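Local atomic coordinates of OLD nuclease (Thermus scotoductus, PDB entry 6P74), a protein that degrades linear and supercoiled double-stranded DNA as a metal-dependent, homodimeric exonuclease and also has a DNA-stimulated ATPase activity. Residues G267-E279 with D301-F314. Sequence-based numbering, arbitrary orientation.
Sequences GEKIGTVIIEEPE and DQCQIIYSTHSPIF
Gln302 reaches Glu268 at one end of this contact, Glu279 and Pro278 meet Thr309, His310 and Phe314 at the other, and between them strands 272-276 and 304-308 pair in parallel, their short axes 18° apart. At the N-terminal end the side chain of Gln302 runs out fully extended, CG anti to the backbone N (chi1 178°), and NE2 bonds Glu268 O at 3.0 Å from above the carbonyl plane; it also hydrogen-bonds Phe263 O, in the last turn of helix 246-266. Along the strands, backbone bonds such as Val273 N to Gln304 O (2.8 Å) alternate in direction, while Thr272 OG1 donates to Gln304 OE1 at 2.7 Å, on a lone pair in the carbonyl plane; OE1 also accepts from Leu2 N. Past the strands, Pro278 CG lies over one face of the Phe314 ring, 3.8 Å from its centroid, and over a face of Tyr307, 4.2 Å from that centroid, two CH-pi contacts from one carbon. A bend at chi2 (-90°) helps Glu279 turn its carboxylate to residues 309-310: OE2 takes His310 N at 2.8 Å on the syn side, tilted out of the carboxylate plane, and OE1 takes Thr309 OG1 at 2.9 Å from above it. Thr309 OG1 in turn accepts Ser311 N in an ST turn. The strands and helix 284-299 form a beta-alpha-beta unit of the P-loop ATPase core; in the sheet, strand 135-138 adjoins 272-276 and 23-27 adjoins 304-308. Ile274, Glu276 and Ser308 face helix 34-45, whereas Tyr307 and Phe314 pack against helix 284-299.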
# COMPACT_ATOMS: atom_id res chain seq x y z
N GLY A 267 -28.52 -0.57 18.60
CA GLY A 267 -28.30 0.38 19.66
C GLY A 267 -27.02 0.21 20.45
O GLY A 267 -26.69 1.09 21.24
N GLU A 268 -26.29 -0.88 20.25
CA GLU A 268 -25.06 -1.07 21.01
C GLU A 268 -24.01 -0.06 20.57
O GLU A 268 -23.86 0.24 19.38
CB GLU A 268 -24.54 -2.49 20.83
CG GLU A 268 -25.34 -3.55 21.57
CD GLU A 268 -24.55 -4.83 21.75
OE1 GLU A 268 -23.40 -4.86 21.27
OE2 GLU A 268 -25.06 -5.79 22.37
N LYS A 269 -23.29 0.49 21.55
CA LYS A 269 -22.13 1.32 21.26
C LYS A 269 -21.05 0.47 20.59
O LYS A 269 -20.82 -0.68 20.97
CB LYS A 269 -21.61 1.95 22.55
CG LYS A 269 -22.62 2.84 23.29
CD LYS A 269 -21.93 3.80 24.24
CE LYS A 269 -22.71 5.11 24.41
NZ LYS A 269 -23.86 4.95 25.34
N ILE A 270 -20.38 1.04 19.59
CA ILE A 270 -19.39 0.28 18.83
C ILE A 270 -18.05 0.99 18.75
O ILE A 270 -17.13 0.52 18.06
CB ILE A 270 -19.92 -0.06 17.43
CG1 ILE A 270 -20.19 1.21 16.63
CG2 ILE A 270 -21.18 -0.92 17.53
CD1 ILE A 270 -20.58 0.96 15.20
N GLY A 271 -17.89 2.10 19.46
CA GLY A 271 -16.59 2.74 19.52
C GLY A 271 -16.21 3.48 18.25
O GLY A 271 -17.06 4.10 17.61
N THR A 272 -14.94 3.38 17.86
CA THR A 272 -14.38 4.23 16.83
C THR A 272 -14.23 3.48 15.53
O THR A 272 -13.63 2.40 15.48
CB THR A 272 -13.02 4.79 17.25
OG1 THR A 272 -13.19 5.62 18.41
CG2 THR A 272 -12.42 5.63 16.09
N VAL A 273 -14.75 4.08 14.46
CA VAL A 273 -14.73 3.53 13.11
C VAL A 273 -14.03 4.53 12.21
O VAL A 273 -14.33 5.72 12.25
CB VAL A 273 -16.15 3.25 12.58
CG1 VAL A 273 -16.08 2.59 11.22
CG2 VAL A 273 -16.94 2.41 13.57
N ILE A 274 -13.10 4.05 11.41
CA ILE A 274 -12.40 4.86 10.44
C ILE A 274 -12.82 4.37 9.06
O ILE A 274 -12.83 3.16 8.81
CB ILE A 274 -10.88 4.75 10.63
CG1 ILE A 274 -10.50 5.41 11.96
CG2 ILE A 274 -10.15 5.35 9.45
CD1 ILE A 274 -9.02 5.36 12.27
N ILE A 275 -13.22 5.29 8.19
CA ILE A 275 -13.66 4.91 6.85
C ILE A 275 -12.89 5.70 5.82
O ILE A 275 -12.81 6.93 5.89
CB ILE A 275 -15.18 5.09 6.67
CG1 ILE A 275 -15.91 4.33 7.76
CG2 ILE A 275 -15.61 4.51 5.32
CD1 ILE A 275 -17.39 4.52 7.76
N GLU A 276 -12.28 4.98 4.91
CA GLU A 276 -11.65 5.55 3.73
C GLU A 276 -12.74 5.73 2.67
O GLU A 276 -13.24 4.74 2.12
CB GLU A 276 -10.56 4.59 3.26
CG GLU A 276 -9.46 5.17 2.46
CD GLU A 276 -8.50 4.08 2.02
OE1 GLU A 276 -7.28 4.26 2.22
OE2 GLU A 276 -8.97 3.03 1.50
N GLU A 277 -13.17 6.99 2.43
CA GLU A 277 -14.14 7.34 1.39
C GLU A 277 -15.54 6.74 1.49
O GLU A 277 -16.02 6.11 0.54
CB GLU A 277 -13.58 7.01 0.01
CG GLU A 277 -12.95 8.19 -0.62
CD GLU A 277 -11.46 8.10 -0.60
OE1 GLU A 277 -10.94 7.21 -1.30
OE2 GLU A 277 -10.83 8.92 0.11
N PRO A 278 -16.24 6.95 2.60
CA PRO A 278 -17.57 6.34 2.75
C PRO A 278 -18.49 6.41 1.56
O PRO A 278 -19.45 5.63 1.49
CB PRO A 278 -18.16 7.07 3.95
CG PRO A 278 -17.43 8.40 4.01
CD PRO A 278 -16.08 8.16 3.45
N GLU A 279 -18.21 7.30 0.61
CA GLU A 279 -19.10 7.48 -0.51
C GLU A 279 -18.95 6.39 -1.55
O GLU A 279 -19.86 6.22 -2.36
CB GLU A 279 -18.88 8.83 -1.20
CG GLU A 279 -17.49 8.98 -1.85
CD GLU A 279 -16.43 9.57 -0.89
OE1 GLU A 279 -16.63 9.46 0.35
OE2 GLU A 279 -15.43 10.16 -1.38
N ASP A 301 -24.03 9.44 20.28
CA ASP A 301 -22.90 8.95 21.08
C ASP A 301 -22.74 7.44 21.02
O ASP A 301 -22.16 6.82 21.92
CB ASP A 301 -23.01 9.41 22.53
CG ASP A 301 -21.81 10.21 22.97
OD1 ASP A 301 -20.73 9.99 22.37
OD2 ASP A 301 -21.94 11.04 23.90
N GLN A 302 -23.25 6.83 19.95
CA GLN A 302 -23.18 5.40 19.75
C GLN A 302 -21.89 4.95 19.06
O GLN A 302 -21.60 3.75 19.04
CB GLN A 302 -24.38 4.94 18.92
CG GLN A 302 -24.39 3.47 18.60
CD GLN A 302 -25.64 3.07 17.84
OE1 GLN A 302 -26.38 3.92 17.34
NE2 GLN A 302 -25.89 1.77 17.77
N CYS A 303 -21.14 5.88 18.49
CA CYS A 303 -19.84 5.56 17.92
C CYS A 303 -19.15 6.87 17.58
O CYS A 303 -19.73 7.96 17.68
CB CYS A 303 -19.97 4.69 16.68
SG CYS A 303 -20.70 5.59 15.32
N GLN A 304 -17.89 6.75 17.17
CA GLN A 304 -17.14 7.86 16.61
C GLN A 304 -16.74 7.47 15.20
O GLN A 304 -16.24 6.36 14.99
CB GLN A 304 -15.91 8.17 17.48
CG GLN A 304 -14.88 9.02 16.76
CD GLN A 304 -13.64 9.26 17.61
OE1 GLN A 304 -13.12 8.33 18.23
NE2 GLN A 304 -13.16 10.52 17.63
N ILE A 305 -16.97 8.36 14.23
CA ILE A 305 -16.66 8.09 12.82
C ILE A 305 -15.58 9.06 12.37
O ILE A 305 -15.75 10.28 12.45
CB ILE A 305 -17.90 8.22 11.91
CG1 ILE A 305 -19.03 7.33 12.40
CG2 ILE A 305 -17.55 7.81 10.49
CD1 ILE A 305 -18.72 5.85 12.24
N ILE A 306 -14.48 8.52 11.87
CA ILE A 306 -13.39 9.30 11.31
C ILE A 306 -13.23 8.85 9.88
O ILE A 306 -13.07 7.65 9.62
CB ILE A 306 -12.09 9.10 12.10
CG1 ILE A 306 -12.26 9.56 13.55
CG2 ILE A 306 -10.91 9.80 11.41
CD1 ILE A 306 -11.05 9.21 14.41
N TYR A 307 -13.26 9.79 8.93
CA TYR A 307 -13.16 9.36 7.54
C TYR A 307 -12.51 10.42 6.67
O TYR A 307 -12.57 11.62 6.95
CB TYR A 307 -14.54 9.00 7.00
CG TYR A 307 -15.56 10.10 7.07
CD1 TYR A 307 -15.62 11.08 6.09
CD2 TYR A 307 -16.48 10.15 8.10
CE1 TYR A 307 -16.55 12.08 6.14
CE2 TYR A 307 -17.42 11.13 8.15
CZ TYR A 307 -17.46 12.10 7.17
OH TYR A 307 -18.40 13.10 7.22
N SER A 308 -11.84 9.94 5.62
CA SER A 308 -11.50 10.74 4.46
C SER A 308 -12.67 10.69 3.47
O SER A 308 -13.43 9.72 3.43
CB SER A 308 -10.21 10.24 3.81
OG SER A 308 -10.32 8.90 3.35
N THR A 309 -12.84 11.78 2.71
CA THR A 309 -13.93 11.85 1.74
C THR A 309 -13.57 12.80 0.61
O THR A 309 -12.80 13.75 0.78
CB THR A 309 -15.24 12.31 2.38
OG1 THR A 309 -16.32 12.07 1.48
CG2 THR A 309 -15.20 13.80 2.68
N HIS A 310 -14.15 12.52 -0.56
CA HIS A 310 -14.13 13.41 -1.71
C HIS A 310 -15.51 13.95 -2.04
O HIS A 310 -15.67 14.65 -3.04
CB HIS A 310 -13.58 12.69 -2.94
CG HIS A 310 -12.10 12.55 -2.95
ND1 HIS A 310 -11.27 13.56 -3.38
CD2 HIS A 310 -11.29 11.52 -2.59
CE1 HIS A 310 -10.01 13.17 -3.28
NE2 HIS A 310 -10.00 11.93 -2.80
N SER A 311 -16.51 13.61 -1.24
CA SER A 311 -17.90 13.86 -1.56
C SER A 311 -18.39 15.06 -0.79
O SER A 311 -18.23 15.11 0.43
CB SER A 311 -18.76 12.65 -1.22
OG SER A 311 -20.14 12.97 -1.34
N PRO A 312 -19.01 16.05 -1.44
CA PRO A 312 -19.66 17.13 -0.69
C PRO A 312 -20.86 16.66 0.14
O PRO A 312 -21.42 17.45 0.91
CB PRO A 312 -20.07 18.13 -1.77
CG PRO A 312 -20.15 17.32 -3.03
CD PRO A 312 -19.13 16.22 -2.90
N ILE A 313 -21.29 15.42 -0.01
CA ILE A 313 -22.41 14.98 0.80
C ILE A 313 -21.94 14.61 2.19
O ILE A 313 -22.65 14.85 3.17
CB ILE A 313 -23.14 13.83 0.08
CG1 ILE A 313 -23.88 14.38 -1.15
CG2 ILE A 313 -24.10 13.12 1.02
CD1 ILE A 313 -23.95 13.38 -2.31
N PHE A 314 -20.71 14.09 2.32
CA PHE A 314 -20.12 13.74 3.61
C PHE A 314 -19.32 14.87 4.24
O PHE A 314 -18.84 14.73 5.38
CB PHE A 314 -19.22 12.51 3.45
CG PHE A 314 -19.97 11.24 3.20
CD1 PHE A 314 -20.34 10.87 1.90
CD2 PHE A 314 -20.32 10.40 4.25
CE1 PHE A 314 -21.04 9.70 1.67
CE2 PHE A 314 -21.02 9.22 4.03
CZ PHE A 314 -21.38 8.87 2.74